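Local coordinates for galactose mutarotase-like protein (Clostridium acetobutylicum, PDB 3OS7), which probably binds carbohydrate and may interconvert the alpha and beta anomers of aldose sugars, at residues L74-P80 and L180-S186. Numbering follows the deposited sequence.
Sequences LPVLFPP and LSVGYHS
Val-76 and Leu-77 run antiparallel to Gly-183 and Tyr-184, where the short strand 76-77 pairs with strand 178-189 in the beta-sandwich of the galactose mutarotase fold. Leu-77 and Gly-183 form the hydrogen-bonded pair: Leu-77 N reaches Gly-183 O at 2.7 Å, and Gly-183 N returns to Leu-77 O at 3.1 Å. Two residues along each chain, His-185 N donates to Pro-75 O at 2.9 Å, N-H...O 163°. Beyond Leu-77 the cis peptide before Pro-79 turns the chain, and the Pro-80 ring packs on the Val-182 to Gly-183 peptide, Pro-80 CG 3.6 Å from Val-182 C.

Val-76 and Tyr-184, the non-hydrogen-bonded pair, share the face turned toward strand 151-160. Val-76 CA lies over the Tyr-184 ring in a CH-pi contact, 4.2 Å from its centroid. With Val-76 CG2 anti to the backbone N, this methyl also covers that ring, offset toward its rim, while Tyr-184 OH is hydrogen-bonded with Thr-168 OG1. On the other face, Leu-77 CD1 packs 3.9 Å from His-185 CB, and His-185 NE2 hydrogen-bonds a bound tartrate, probably from the crystallisation liquor, which may mark the sugar pocket expected of the family. Pro-75 CG touches the same His-185 CB at 3.8 Å. At the far end, Ser-181 O is buried without a hydrogen-bond partner; Phe-78 CD1 approaches it edge-on, near the ring plane, at 3.2 Å.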
ATOM      1  N   LEU A  74      -3.588   5.135   1.673  1.00 14.03           N
ATOM      2  CA  LEU A  74      -2.637   4.382   0.846  1.00 14.10           C
ATOM      3  C   LEU A  74      -1.205   4.908   1.092  1.00 13.33           C
ATOM      4  O   LEU A  74      -0.701   5.754   0.337  1.00 15.93           O
ATOM      5  CB  LEU A  74      -3.012   4.510  -0.636  1.00 14.51           C
ATOM      6  CG  LEU A  74      -4.366   3.942  -1.075  1.00 16.39           C
ATOM      7  CD1 LEU A  74      -4.624   4.201  -2.541  1.00 13.95           C
ATOM      8  CD2 LEU A  74      -4.392   2.434  -0.796  1.00 14.90           C
ATOM      9  N   PRO A  75      -0.560   4.441   2.160  1.00 12.80           N
ATOM     10  CA  PRO A  75       0.814   4.841   2.490  1.00 13.39           C
ATOM     11  C   PRO A  75       1.840   4.081   1.669  1.00 14.80           C
ATOM     12  O   PRO A  75       1.992   2.873   1.822  1.00 13.49           O
ATOM     13  CB  PRO A  75       0.951   4.466   3.970  1.00 13.27           C
ATOM     14  CG  PRO A  75      -0.437   3.975   4.383  1.00 16.52           C
ATOM     15  CD  PRO A  75      -1.081   3.490   3.155  1.00 12.45           C
ATOM     16  N   VAL A  76       2.605   4.799   0.850  1.00 14.13           N
ATOM     17  CA  VAL A  76       3.636   4.148   0.047  1.00 15.67           C
ATOM     18  C   VAL A  76       4.910   3.870   0.860  1.00 14.06           C
ATOM     19  O   VAL A  76       5.432   4.732   1.559  1.00 14.48           O
ATOM     20  CB  VAL A  76       3.912   4.932  -1.251  1.00 18.31           C
ATOM     21  CG1 VAL A  76       4.546   6.258  -0.960  1.00 16.27           C
ATOM     22  CG2 VAL A  76       4.746   4.099  -2.225  1.00 18.57           C
ATOM     23  N   LEU A  77       5.437   2.655   0.713  1.00 12.25           N
ATOM     24  CA  LEU A  77       6.547   2.183   1.534  1.00 11.09           C
ATOM     25  C   LEU A  77       7.778   1.930   0.678  1.00 13.44           C
ATOM     26  O   LEU A  77       7.670   1.324  -0.394  1.00 13.02           O
ATOM     27  CB  LEU A  77       6.176   0.881   2.228  1.00 11.88           C
ATOM     28  CG  LEU A  77       4.859   0.846   2.967  1.00 11.84           C
ATOM     29  CD1 LEU A  77       4.560  -0.547   3.512  1.00 13.49           C
ATOM     30  CD2 LEU A  77       4.874   1.907   4.125  1.00 13.72           C
ATOM     31  N   PHE A  78       8.933   2.330   1.187  1.00 13.74           N
ATOM     32  CA  PHE A  78      10.227   2.167   0.515  1.00 12.11           C
ATOM     33  C   PHE A  78      11.311   2.154   1.585  1.00 14.73           C
ATOM     34  O   PHE A  78      11.759   3.225   2.009  1.00 16.57           O
ATOM     35  CB  PHE A  78      10.446   3.335  -0.453  1.00 11.71           C
ATOM     36  CG  PHE A  78      11.750   3.275  -1.263  1.00 16.76           C
ATOM     37  CD1 PHE A  78      12.097   2.143  -1.985  1.00 15.77           C
ATOM     38  CD2 PHE A  78      12.581   4.383  -1.345  1.00 19.34           C
ATOM     39  CE1 PHE A  78      13.242   2.088  -2.728  1.00 17.02           C
ATOM     40  CE2 PHE A  78      13.737   4.354  -2.103  1.00 23.59           C
ATOM     41  CZ  PHE A  78      14.088   3.201  -2.792  1.00 24.15           C
ATOM     42  N   PRO A  79      11.692   0.973   2.084  1.00 14.16           N
ATOM     43  CA  PRO A  79      11.204  -0.351   1.736  1.00 13.29           C
ATOM     44  C   PRO A  79       9.940  -0.664   2.543  1.00 13.83           C
ATOM     45  O   PRO A  79       9.783  -0.126   3.636  1.00 15.36           O
ATOM     46  CB  PRO A  79      12.323  -1.252   2.211  1.00 16.43           C
ATOM     47  CG  PRO A  79      12.846  -0.555   3.441  1.00 16.35           C
ATOM     48  CD  PRO A  79      12.710   0.907   3.156  1.00 15.60           C
ATOM     49  N   PRO A  80       9.074  -1.553   2.044  1.00 14.39           N
ATOM     50  CA  PRO A  80       7.988  -2.043   2.888  1.00 11.92           C
ATOM     51  C   PRO A  80       8.527  -2.936   3.998  1.00 13.57           C
ATOM     52  O   PRO A  80       9.330  -3.814   3.768  1.00 13.85           O
ATOM     53  CB  PRO A  80       7.119  -2.850   1.916  1.00 13.19           C
ATOM     54  CG  PRO A  80       8.062  -3.355   0.923  1.00 11.69           C
ATOM     55  CD  PRO A  80       9.162  -2.321   0.783  1.00 14.28           C
ATOM     56  N   LEU A 180      15.967  -1.859  -4.557  1.00 15.89           N
ATOM     57  CA  LEU A 180      14.569  -1.525  -4.754  1.00 16.84           C
ATOM     58  C   LEU A 180      13.657  -2.567  -4.108  1.00 16.51           C
ATOM     59  O   LEU A 180      13.733  -3.764  -4.412  1.00 16.38           O
ATOM     60  CB  LEU A 180      14.249  -1.499  -6.247  1.00 18.80           C
ATOM     61  CG  LEU A 180      12.797  -1.194  -6.628  1.00 21.27           C
ATOM     62  CD1 LEU A 180      12.471   0.266  -6.425  1.00 21.37           C
ATOM     63  CD2 LEU A 180      12.604  -1.597  -8.066  1.00 31.70           C
ATOM     64  N   SER A 181      12.783  -2.079  -3.248  1.00 14.56           N
ATOM     65  CA  SER A 181      11.664  -2.860  -2.718  1.00 14.26           C
ATOM     66  C   SER A 181      10.600  -1.828  -2.353  1.00 13.17           C
ATOM     67  O   SER A 181      10.901  -0.824  -1.725  1.00 13.93           O
ATOM     68  CB  SER A 181      12.121  -3.654  -1.528  1.00 15.61           C
ATOM     69  OG  SER A 181      11.073  -4.393  -0.955  1.00 15.22           O
ATOM     70  N   VAL A 182       9.394  -2.052  -2.823  1.00 11.92           N
ATOM     71  CA  VAL A 182       8.308  -1.096  -2.715  1.00 12.60           C
ATOM     72  C   VAL A 182       7.069  -1.834  -2.202  1.00 13.52           C
ATOM     73  O   VAL A 182       6.852  -2.997  -2.526  1.00 11.15           O
ATOM     74  CB  VAL A 182       7.952  -0.499  -4.099  1.00 15.23           C
ATOM     75  CG1 VAL A 182       6.766   0.521  -3.996  1.00 12.81           C
ATOM     76  CG2 VAL A 182       9.154   0.159  -4.731  1.00 16.41           C
ATOM     77  N   GLY A 183       6.206  -1.121  -1.492  1.00 11.11           N
ATOM     78  CA  GLY A 183       4.921  -1.665  -1.118  1.00 12.24           C
ATOM     79  C   GLY A 183       4.008  -0.575  -0.604  1.00 13.38           C
ATOM     80  O   GLY A 183       4.318   0.616  -0.720  1.00 12.73           O
ATOM     81  N   TYR A 184       2.852  -1.005  -0.086  1.00 12.56           N
ATOM     82  CA  TYR A 184       1.901  -0.101   0.501  1.00 11.82           C
ATOM     83  C   TYR A 184       1.376  -0.656   1.803  1.00 13.48           C
ATOM     84  O   TYR A 184       1.192  -1.847   1.949  1.00 13.14           O
ATOM     85  CB  TYR A 184       0.709   0.116  -0.395  1.00 12.31           C
ATOM     86  CG  TYR A 184       0.938   1.108  -1.494  1.00 15.14           C
ATOM     87  CD1 TYR A 184       1.500   0.731  -2.687  1.00 19.06           C
ATOM     88  CD2 TYR A 184       0.552   2.435  -1.335  1.00 20.15           C
ATOM     89  CE1 TYR A 184       1.709   1.646  -3.679  1.00 18.84           C
ATOM     90  CE2 TYR A 184       0.755   3.351  -2.300  1.00 19.21           C
ATOM     91  CZ  TYR A 184       1.305   2.963  -3.496  1.00 17.32           C
ATOM     92  OH  TYR A 184       1.497   3.905  -4.494  1.00 22.14           O
ATOM     93  N   HIS A 185       1.088   0.245   2.738  1.00 11.83           N
ATOM     94  CA  HIS A 185       0.509  -0.146   4.024  1.00 10.62           C
ATOM     95  C   HIS A 185      -0.999   0.138   4.039  1.00 13.93           C
ATOM     96  O   HIS A 185      -1.544   0.657   5.012  1.00 15.40           O
ATOM     97  CB  HIS A 185       1.232   0.623   5.098  1.00 10.75           C
ATOM     98  CG  HIS A 185       1.187  -0.008   6.446  1.00 15.79           C
ATOM     99  ND1 HIS A 185       0.015  -0.156   7.152  1.00 16.51           N
ATOM    100  CD2 HIS A 185       2.174  -0.474   7.248  1.00 22.82           C
ATOM    101  CE1 HIS A 185       0.277  -0.705   8.331  1.00 22.03           C
ATOM    102  NE2 HIS A 185       1.582  -0.912   8.411  1.00 24.86           N
ATOM    103  N   SER A 186      -1.674  -0.265   2.972  1.00 12.94           N
ATOM    104  CA  SER A 186      -3.035   0.179   2.689  1.00 12.08           C
ATOM    105  C   SER A 186      -4.052  -0.178   3.792  1.00 13.36           C
ATOM    106  O   SER A 186      -4.157  -1.337   4.206  1.00 12.44           O
ATOM    107  CB  SER A 186      -3.463  -0.439   1.357  1.00 13.66           C
ATOM    108  OG  SER A 186      -2.437  -0.242   0.393  1.00 14.80           O
TER